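Long-range contact in monoacylglycerol lipase (Palaeococcus ferrophilus, PDB 6QE2), which hydrolyses monoacylglycerols, probably releasing a free fatty acid and glycerol through the serine-hydrolase chemistry of the alpha/beta-hydrolase family: residues I94-T99 with E187-I191. Residues are numbered along the deposited sequence; the frame is centred on the assembly and turned at random.
Sequences IRYAET and EAERI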
ATOM      1  N   ILE A  94       6.028  -4.451  -0.828  1.00 19.13           N
ATOM      2  CA  ILE A  94       7.441  -4.517  -1.183  1.00 20.53           C
ATOM      3  C   ILE A  94       8.223  -5.263  -0.105  1.00 24.86           C
ATOM      4  O   ILE A  94       9.056  -6.126  -0.403  1.00 21.86           O
ATOM      5  CB  ILE A  94       7.991  -3.099  -1.419  1.00 21.96           C
ATOM      6  CG1 ILE A  94       7.387  -2.529  -2.705  1.00 20.54           C
ATOM      7  CG2 ILE A  94       9.514  -3.119  -1.489  1.00 26.71           C
ATOM      8  CD1 ILE A  94       7.574  -1.040  -2.870  1.00 24.06           C
ATOM      9  N   ARG A  95       7.966  -4.949   1.169  1.00 23.18           N
ATOM     10  CA  ARG A  95       8.646  -5.663   2.245  1.00 23.48           C
ATOM     11  C   ARG A  95       8.274  -7.138   2.256  1.00 23.65           C
ATOM     12  O   ARG A  95       9.114  -7.987   2.573  1.00 25.38           O
ATOM     13  CB  ARG A  95       8.328  -5.021   3.593  1.00 21.45           C
ATOM     14  CG  ARG A  95       8.939  -3.633   3.768  1.00 23.26           C
ATOM     15  CD  ARG A  95      10.466  -3.683   3.959  1.00 29.51           C
ATOM     16  NE  ARG A  95      10.832  -4.442   5.155  1.00 25.30           N
ATOM     17  CZ  ARG A  95      11.754  -5.400   5.186  1.00 28.19           C
ATOM     18  NH1 ARG A  95      12.433  -5.711   4.088  1.00 25.50           N
ATOM     19  NH2 ARG A  95      12.011  -6.040   6.324  1.00 28.28           N
ATOM     20  N   TYR A  96       7.032  -7.464   1.894  1.00 23.24           N
ATOM     21  CA  TYR A  96       6.652  -8.867   1.796  1.00 21.92           C
ATOM     22  C   TYR A  96       7.414  -9.558   0.671  1.00 24.55           C
ATOM     23  O   TYR A  96       7.906 -10.680   0.846  1.00 25.03           O
ATOM     24  CB  TYR A  96       5.147  -8.998   1.587  1.00 19.27           C
ATOM     25  CG  TYR A  96       4.666 -10.393   1.918  1.00 20.51           C
ATOM     26  CD1 TYR A  96       4.275 -10.721   3.210  1.00 18.90           C
ATOM     27  CD2 TYR A  96       4.653 -11.395   0.955  1.00 24.20           C
ATOM     28  CE1 TYR A  96       3.860 -11.998   3.535  1.00 21.14           C
ATOM     29  CE2 TYR A  96       4.229 -12.681   1.273  1.00 22.74           C
ATOM     30  CZ  TYR A  96       3.840 -12.974   2.563  1.00 24.55           C
ATOM     31  OH  TYR A  96       3.426 -14.246   2.893  1.00 22.59           O
ATOM     32  N   ALA A  97       7.531  -8.897  -0.485  1.00 23.68           N
ATOM     33  CA  ALA A  97       8.290  -9.461  -1.595  1.00 25.82           C
ATOM     34  C   ALA A  97       9.758  -9.644  -1.250  1.00 29.58           C
ATOM     35  O   ALA A  97      10.427 -10.497  -1.844  1.00 25.09           O
ATOM     36  CB  ALA A  97       8.141  -8.576  -2.835  1.00 22.75           C
ATOM     37  N   GLU A  98      10.263  -8.878  -0.279  1.00 25.34           N
ATOM     38  CA  GLU A  98      11.649  -8.997   0.147  1.00 25.70           C
ATOM     39  C   GLU A  98      11.837 -10.094   1.187  1.00 30.01           C
ATOM     40  O   GLU A  98      12.845 -10.809   1.160  1.00 34.18           O
ATOM     41  CB  GLU A  98      12.124  -7.656   0.700  1.00 23.47           C
ATOM     42  CG  GLU A  98      12.374  -6.658  -0.402  1.00 22.16           C
ATOM     43  CD  GLU A  98      12.600  -5.251   0.086  1.00 31.95           C
ATOM     44  OE1 GLU A  98      12.419  -4.982   1.290  1.00 23.24           O
ATOM     45  OE2 GLU A  98      12.962  -4.405  -0.752  1.00 25.11           O
ATOM     46  N   THR A  99      10.884 -10.249   2.105  1.00 25.60           N
ATOM     47  CA  THR A  99      11.046 -11.163   3.230  1.00 25.16           C
ATOM     48  C   THR A  99      10.385 -12.522   3.030  1.00 30.65           C
ATOM     49  O   THR A  99      10.743 -13.470   3.737  1.00 27.74           O
ATOM     50  CB  THR A  99      10.497 -10.522   4.505  1.00 28.86           C
ATOM     51  OG1 THR A  99       9.123 -10.185   4.306  1.00 25.46           O
ATOM     52  CG2 THR A  99      11.287  -9.253   4.850  1.00 28.35           C
ATOM     53  N   GLU A 187      17.102  -4.025   1.373  1.00 29.17           N
ATOM     54  CA  GLU A 187      16.855  -5.406   0.982  1.00 27.39           C
ATOM     55  C   GLU A 187      16.259  -5.531  -0.418  1.00 30.27           C
ATOM     56  O   GLU A 187      15.689  -6.579  -0.746  1.00 26.48           O
ATOM     57  CB  GLU A 187      15.947  -6.081   2.012  1.00 29.93           C
ATOM     58  CG  GLU A 187      16.497  -6.018   3.427  1.00 29.61           C
ATOM     59  CD  GLU A 187      15.692  -6.834   4.421  1.00 35.19           C
ATOM     60  OE1 GLU A 187      14.750  -7.545   4.007  1.00 36.41           O
ATOM     61  OE2 GLU A 187      16.003  -6.762   5.629  1.00 44.56           O
ATOM     62  N   ALA A 188      16.406  -4.497  -1.253  1.00 29.65           N
ATOM     63  CA  ALA A 188      15.777  -4.488  -2.573  1.00 32.90           C
ATOM     64  C   ALA A 188      16.197  -5.693  -3.409  1.00 31.74           C
ATOM     65  O   ALA A 188      15.391  -6.237  -4.176  1.00 28.90           O
ATOM     66  CB  ALA A 188      16.119  -3.189  -3.301  1.00 28.86           C
ATOM     67  N   GLU A 189      17.449  -6.133  -3.268  1.00 31.65           N
ATOM     68  CA  GLU A 189      17.953  -7.255  -4.053  1.00 35.72           C
ATOM     69  C   GLU A 189      17.323  -8.591  -3.673  1.00 36.71           C
ATOM     70  O   GLU A 189      17.515  -9.572  -4.400  1.00 36.98           O
ATOM     71  CB  GLU A 189      19.475  -7.342  -3.929  1.00 39.72           C
ATOM     72  CG  GLU A 189      20.184  -6.103  -4.440  1.00 50.81           C
ATOM     73  CD  GLU A 189      21.646  -6.344  -4.769  1.00 60.01           C
ATOM     74  OE1 GLU A 189      22.176  -7.415  -4.409  1.00 59.21           O
ATOM     75  OE2 GLU A 189      22.264  -5.458  -5.397  1.00 61.15           O
ATOM     76  N   ARG A 190      16.593  -8.664  -2.561  1.00 27.57           N
ATOM     77  CA  ARG A 190      15.952  -9.913  -2.165  1.00 29.66           C
ATOM     78  C   ARG A 190      14.714 -10.230  -2.997  1.00 33.19           C
ATOM     79  O   ARG A 190      14.276 -11.386  -3.012  1.00 32.57           O
ATOM     80  CB  ARG A 190      15.564  -9.867  -0.685  1.00 29.30           C
ATOM     81  CG  ARG A 190      16.739  -9.678   0.252  1.00 34.54           C
ATOM     82  CD  ARG A 190      16.322  -9.787   1.716  1.00 29.78           C
ATOM     83  NE  ARG A 190      15.870 -11.125   2.081  1.00 36.53           N
ATOM     84  CZ  ARG A 190      15.205 -11.406   3.198  1.00 35.12           C
ATOM     85  NH1 ARG A 190      14.912 -10.439   4.057  1.00 36.13           N
ATOM     86  NH2 ARG A 190      14.832 -12.654   3.459  1.00 42.07           N
ATOM     87  N   ILE A 191      14.151  -9.235  -3.684  1.00 30.75           N
ATOM     88  CA  ILE A 191      12.950  -9.473  -4.464  1.00 28.11           C
ATOM     89  C   ILE A 191      13.298 -10.331  -5.676  1.00 32.24           C
ATOM     90  O   ILE A 191      14.236 -10.021  -6.426  1.00 30.55           O
ATOM     91  CB  ILE A 191      12.301  -8.157  -4.901  1.00 26.87           C
ATOM     92  CG1 ILE A 191      11.790  -7.403  -3.647  1.00 27.25           C
ATOM     93  CG2 ILE A 191      11.140  -8.483  -5.889  1.00 26.65           C
ATOM     94  CD1 ILE A 191      10.968  -6.202  -3.925  1.00 23.22           C
TER
HETATM   95  O   HOH W   1      14.149  -8.039   7.214  1.00 41.67           O
HETATM   96  O   HOH W   2      12.901 -13.365   5.644  1.00 46.18           O
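Ile191 presses its CG1 against the aliphatic CG of Glu98, 3.4 Å away, and lays its CD1 on the CB of Ala97 at 3.8 Å. In this tight, buried part, small alanine lets the isoleucine lie close to the helix, and the methylenes of Glu98 serve as apolar surface. In this alpha/beta-hydrolase fold, helix 88-99, which follows the probable nucleophile elbow, thereby packs against the loop leading from helix 171-186 into strand 195-200. A four-residue salt-bridge network lies alongside. The long Arg95 chain, folded at chi2 (-72°) and chi3 (-61°), brings NH1 between two carboxylates, probably offsetting their repulsion. NH1 donates in the guanidinium plane to Glu98 OE1 at 2.9 Å and to Glu187 OE1 at 3.0 Å, the latter from above the carboxylate plane. Arg190 NH1 reaches the same Glu187 oxygen from the opposite face, one carboxylate serving two arginines. Backbone Glu98 O lies 3.1 Å above the Arg190 guanidinium plane, not hydrogen-bonded. A glutamine in place of Glu187 would probably leave Arg190 without this carboxylate and Arg95 with Glu98 alone. On the looser side, where Arg190 is exposed, water intervenes: one molecule links Arg95 NH2 to Glu187 OE2, another Arg190 NH2 to Thr99 O.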